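Local coordinates for protein elongation factor G (Thermus thermophilus, PDB 2DY1) that binds GTP with magnesium and probably acts as a GTPase in the elongation phase of translation, at residues A251-E256 with L262-L267. Residues are numbered along the deposited sequence; the frame is centred on the assembly and turned at random.
Sequences ALASGE and LPLLEL. With GTP (guanosine-5'-triphosphate), chain C.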
ATOM      1  N   ALA A 251      -3.769  -5.227 -26.454  1.00  9.94           N
ATOM      2  CA  ALA A 251      -2.710  -5.815 -27.248  1.00 10.74           C
ATOM      3  C   ALA A 251      -2.430  -7.229 -26.746  1.00  9.16           C
ATOM      4  O   ALA A 251      -2.813  -7.596 -25.638  1.00 12.42           O
ATOM      5  CB  ALA A 251      -1.438  -4.965 -27.136  1.00 13.29           C
ATOM      6  N   LEU A 252      -1.775  -8.003 -27.594  1.00 10.12           N
ATOM      7  CA  LEU A 252      -1.411  -9.370 -27.263  1.00  8.78           C
ATOM      8  C   LEU A 252       0.103  -9.492 -27.362  1.00 10.01           C
ATOM      9  O   LEU A 252       0.684  -9.188 -28.412  1.00 11.41           O
ATOM     10  CB  LEU A 252      -2.096 -10.303 -28.280  1.00 14.31           C
ATOM     11  CG  LEU A 252      -2.034 -11.822 -28.253  1.00 25.05           C
ATOM     12  CD1 LEU A 252      -2.497 -12.388 -26.915  1.00 14.83           C
ATOM     13  CD2 LEU A 252      -2.949 -12.311 -29.386  1.00 19.80           C
ATOM     14  N   ALA A 253       0.756  -9.936 -26.284  1.00  9.92           N
ATOM     15  CA  ALA A 253       2.209 -10.103 -26.324  1.00  9.22           C
ATOM     16  C   ALA A 253       2.637 -11.038 -25.205  1.00  8.70           C
ATOM     17  O   ALA A 253       1.975 -11.123 -24.176  1.00 12.33           O
ATOM     18  CB  ALA A 253       2.926  -8.741 -26.166  1.00 10.41           C
ATOM     19  N   SER A 254       3.742 -11.745 -25.427  1.00 11.07           N
ATOM     20  CA  SER A 254       4.275 -12.656 -24.420  1.00 10.88           C
ATOM     21  C   SER A 254       5.795 -12.542 -24.428  1.00  9.97           C
ATOM     22  O   SER A 254       6.429 -12.683 -25.466  1.00 11.16           O
ATOM     23  CB  SER A 254       3.901 -14.101 -24.727  1.00 13.74           C
ATOM     24  OG  SER A 254       4.702 -14.983 -23.953  1.00 13.60           O
ATOM     25  N   GLY A 255       6.381 -12.267 -23.263  1.00 11.89           N
ATOM     26  CA  GLY A 255       7.831 -12.189 -23.229  1.00 13.54           C
ATOM     27  C   GLY A 255       8.443 -13.581 -23.195  1.00 13.70           C
ATOM     28  O   GLY A 255       9.590 -13.765 -23.571  1.00 17.83           O
ATOM     29  N   GLU A 256       7.642 -14.570 -22.791  1.00 11.76           N
ATOM     30  CA  GLU A 256       8.122 -15.955 -22.683  1.00 14.20           C
ATOM     31  C   GLU A 256       8.196 -16.591 -24.070  1.00 16.19           C
ATOM     32  O   GLU A 256       9.170 -17.247 -24.401  1.00 20.00           O
ATOM     33  CB  GLU A 256       7.176 -16.746 -21.785  1.00 17.53           C
ATOM     34  CG  GLU A 256       7.669 -18.114 -21.365  1.00 26.11           C
ATOM     35  CD  GLU A 256       8.746 -18.027 -20.310  1.00 41.80           C
ATOM     36  OE1 GLU A 256       8.603 -17.185 -19.391  1.00 36.01           O
ATOM     37  OE2 GLU A 256       9.726 -18.800 -20.394  1.00 47.63           O
ATOM     38  N   LEU A 262       8.075  -6.106 -29.840  1.00 13.39           N
ATOM     39  CA  LEU A 262       8.343  -4.791 -30.420  1.00 13.01           C
ATOM     40  C   LEU A 262       7.029  -4.156 -30.894  1.00 14.19           C
ATOM     41  O   LEU A 262       6.872  -2.948 -30.812  1.00 11.62           O
ATOM     42  CB  LEU A 262       9.416  -4.875 -31.518  1.00 11.00           C
ATOM     43  CG  LEU A 262      10.806  -5.225 -30.918  1.00 13.56           C
ATOM     44  CD1 LEU A 262      11.861  -5.345 -32.019  1.00 15.03           C
ATOM     45  CD2 LEU A 262      11.222  -4.139 -29.899  1.00 13.23           C
ATOM     46  N   PRO A 263       6.079  -4.952 -31.412  1.00 11.00           N
ATOM     47  CA  PRO A 263       4.810  -4.328 -31.827  1.00 12.60           C
ATOM     48  C   PRO A 263       4.120  -3.654 -30.610  1.00 13.50           C
ATOM     49  O   PRO A 263       3.448  -2.626 -30.753  1.00 14.13           O
ATOM     50  CB  PRO A 263       4.006  -5.510 -32.354  1.00 14.25           C
ATOM     51  CG  PRO A 263       5.068  -6.330 -33.022  1.00 14.34           C
ATOM     52  CD  PRO A 263       6.219  -6.293 -32.012  1.00 15.60           C
ATOM     53  N   LEU A 264       4.276  -4.236 -29.417  1.00 10.62           N
ATOM     54  CA  LEU A 264       3.690  -3.647 -28.205  1.00 10.74           C
ATOM     55  C   LEU A 264       4.367  -2.302 -27.929  1.00 10.85           C
ATOM     56  O   LEU A 264       3.710  -1.328 -27.556  1.00 11.44           O
ATOM     57  CB  LEU A 264       3.890  -4.575 -26.993  1.00  9.93           C
ATOM     58  CG  LEU A 264       3.559  -3.976 -25.624  1.00 11.87           C
ATOM     59  CD1 LEU A 264       2.070  -3.682 -25.553  1.00 15.35           C
ATOM     60  CD2 LEU A 264       3.947  -4.949 -24.516  1.00 13.16           C
ATOM     61  N   LEU A 265       5.684  -2.248 -28.102  1.00 11.72           N
ATOM     62  CA  LEU A 265       6.399  -1.006 -27.868  1.00  9.83           C
ATOM     63  C   LEU A 265       5.943   0.081 -28.854  1.00 12.17           C
ATOM     64  O   LEU A 265       5.745   1.241 -28.469  1.00 12.52           O
ATOM     65  CB  LEU A 265       7.902  -1.258 -27.972  1.00 11.03           C
ATOM     66  CG  LEU A 265       8.836  -0.116 -27.554  1.00 14.55           C
ATOM     67  CD1 LEU A 265       8.494   0.378 -26.154  1.00 16.55           C
ATOM     68  CD2 LEU A 265      10.278  -0.642 -27.607  1.00 15.56           C
ATOM     69  N   GLU A 266       5.759  -0.304 -30.112  1.00 11.93           N
ATOM     70  CA  GLU A 266       5.306   0.641 -31.129  1.00 11.78           C
ATOM     71  C   GLU A 266       3.899   1.125 -30.775  1.00 14.85           C
ATOM     72  O   GLU A 266       3.576   2.312 -30.923  1.00 14.01           O
ATOM     73  CB  GLU A 266       5.331  -0.027 -32.508  1.00 14.20           C
ATOM     74  CG  GLU A 266       6.753  -0.384 -32.961  1.00 17.98           C
ATOM     75  CD  GLU A 266       6.801  -1.175 -34.265  1.00 33.18           C
ATOM     76  OE1 GLU A 266       5.958  -2.075 -34.449  1.00 31.76           O
ATOM     77  OE2 GLU A 266       7.693  -0.907 -35.100  1.00 42.05           O
ATOM     78  N   LEU A 267       3.052   0.215 -30.296  1.00 11.53           N
ATOM     79  CA  LEU A 267       1.697   0.594 -29.905  1.00 12.33           C
ATOM     80  C   LEU A 267       1.712   1.545 -28.704  1.00 15.54           C
ATOM     81  O   LEU A 267       0.878   2.441 -28.617  1.00 12.53           O
ATOM     82  CB  LEU A 267       0.856  -0.657 -29.612  1.00 12.14           C
ATOM     83  CG  LEU A 267      -0.589  -0.452 -29.166  1.00 12.31           C
ATOM     84  CD1 LEU A 267      -1.381   0.263 -30.260  1.00 14.91           C
ATOM     85  CD2 LEU A 267      -1.216  -1.809 -28.863  1.00 13.97           C
TER
HETATM   86  PG  GTP C 700       4.817 -10.271 -10.122  1.00 10.86           P
HETATM   87  O1G GTP C 700       5.040 -11.325  -8.929  1.00 13.18           O
HETATM   88  O2G GTP C 700       6.093  -9.302 -10.212  1.00 10.80           O
HETATM   89  O3G GTP C 700       3.548  -9.519 -10.001  1.00 14.90           O
HETATM   90  O3B GTP C 700       4.835 -11.224 -11.420  1.00  9.77           O
HETATM   91  PB  GTP C 700       5.024 -10.714 -12.930  1.00 11.27           P
HETATM   92  O1B GTP C 700       3.742 -10.141 -13.401  1.00 11.91           O
HETATM   93  O2B GTP C 700       6.234  -9.862 -13.021  1.00  8.00           O
HETATM   94  O3A GTP C 700       5.193 -12.102 -13.717  1.00 13.85           O
HETATM   95  PA  GTP C 700       6.607 -12.772 -14.067  1.00 14.91           P
HETATM   96  O1A GTP C 700       7.205 -12.062 -15.220  1.00 14.79           O
HETATM   97  O2A GTP C 700       7.398 -12.897 -12.822  1.00 15.16           O
HETATM   98  O5' GTP C 700       6.182 -14.237 -14.576  1.00 13.65           O
HETATM   99  C5' GTP C 700       5.738 -15.193 -13.613  1.00 14.65           C
HETATM  100  C4' GTP C 700       5.745 -16.591 -14.228  1.00 19.65           C
HETATM  101  O4' GTP C 700       4.984 -16.507 -15.445  1.00 15.10           O
HETATM  102  C3' GTP C 700       7.170 -16.975 -14.633  1.00 20.18           C
HETATM  103  O3' GTP C 700       7.316 -18.395 -14.537  1.00 24.77           O
HETATM  104  C2' GTP C 700       7.235 -16.534 -16.094  1.00 19.94           C
HETATM  105  O2' GTP C 700       8.172 -17.356 -16.796  1.00 21.94           O
HETATM  106  C1' GTP C 700       5.825 -16.934 -16.527  1.00 11.76           C
HETATM  107  N9  GTP C 700       5.390 -16.263 -17.773  1.00 14.53           N
HETATM  108  C8  GTP C 700       5.390 -14.950 -17.998  1.00 13.98           C
HETATM  109  N7  GTP C 700       4.807 -14.697 -19.168  1.00 14.05           N
HETATM  110  C5  GTP C 700       4.435 -15.859 -19.699  1.00 13.10           C
HETATM  111  C6  GTP C 700       3.795 -16.213 -20.882  1.00 18.90           C
HETATM  112  O6  GTP C 700       3.397 -15.366 -21.681  1.00 16.27           O
HETATM  113  N1  GTP C 700       3.570 -17.571 -21.140  1.00 16.72           N
HETATM  114  C2  GTP C 700       3.983 -18.537 -20.214  1.00 20.68           C
HETATM  115  N2  GTP C 700       3.768 -19.827 -20.454  1.00 19.77           N
HETATM  116  N3  GTP C 700       4.592 -18.156 -19.081  1.00 17.96           N
HETATM  117  C4  GTP C 700       4.818 -16.861 -18.814  1.00 16.38           C
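Three groups hold Ser254 OG: it donates to O6 of the guanine of GTP at 2.6 Å, accepts the backbone N-H of Arg257, and takes a weak, bent bond from Glu256 N, with an angle of 125° at the hydrogen. With chi1 at 165°, OG swings away from the backbone N toward the base. Glu256 then folds over the guanine: its CB lies 3.5 Å from C6 of GTP, its CG rides above the pyrimidine ring, and a bend at chi2 (75°) carries the carboxylate along the base to the ribose, where O2' of GTP donates to OE1 at 2.6 Å. Shortening Glu256 to an alanine would take away the carboxylate and CG, and is likely to leave the O2' hydroxyl without this acceptor and the pyrimidine face less covered. The segment 253-256 corresponds to the G5 loop of P-loop GTPases, one of the loops that recognise guanine, and leads from strand 248-252 towards helix 261-271. Away from the nucleotide, this helix packs on the strand end and the start of the loop through methyl groups. Ala251 CB meets Leu267 CD2 at 3.6 Å and, less closely, Leu264 CD1, whose sister methyl CD2 lies 4.3 Å from Ala253 CB. Val132 and Leu25 also touch Leu264.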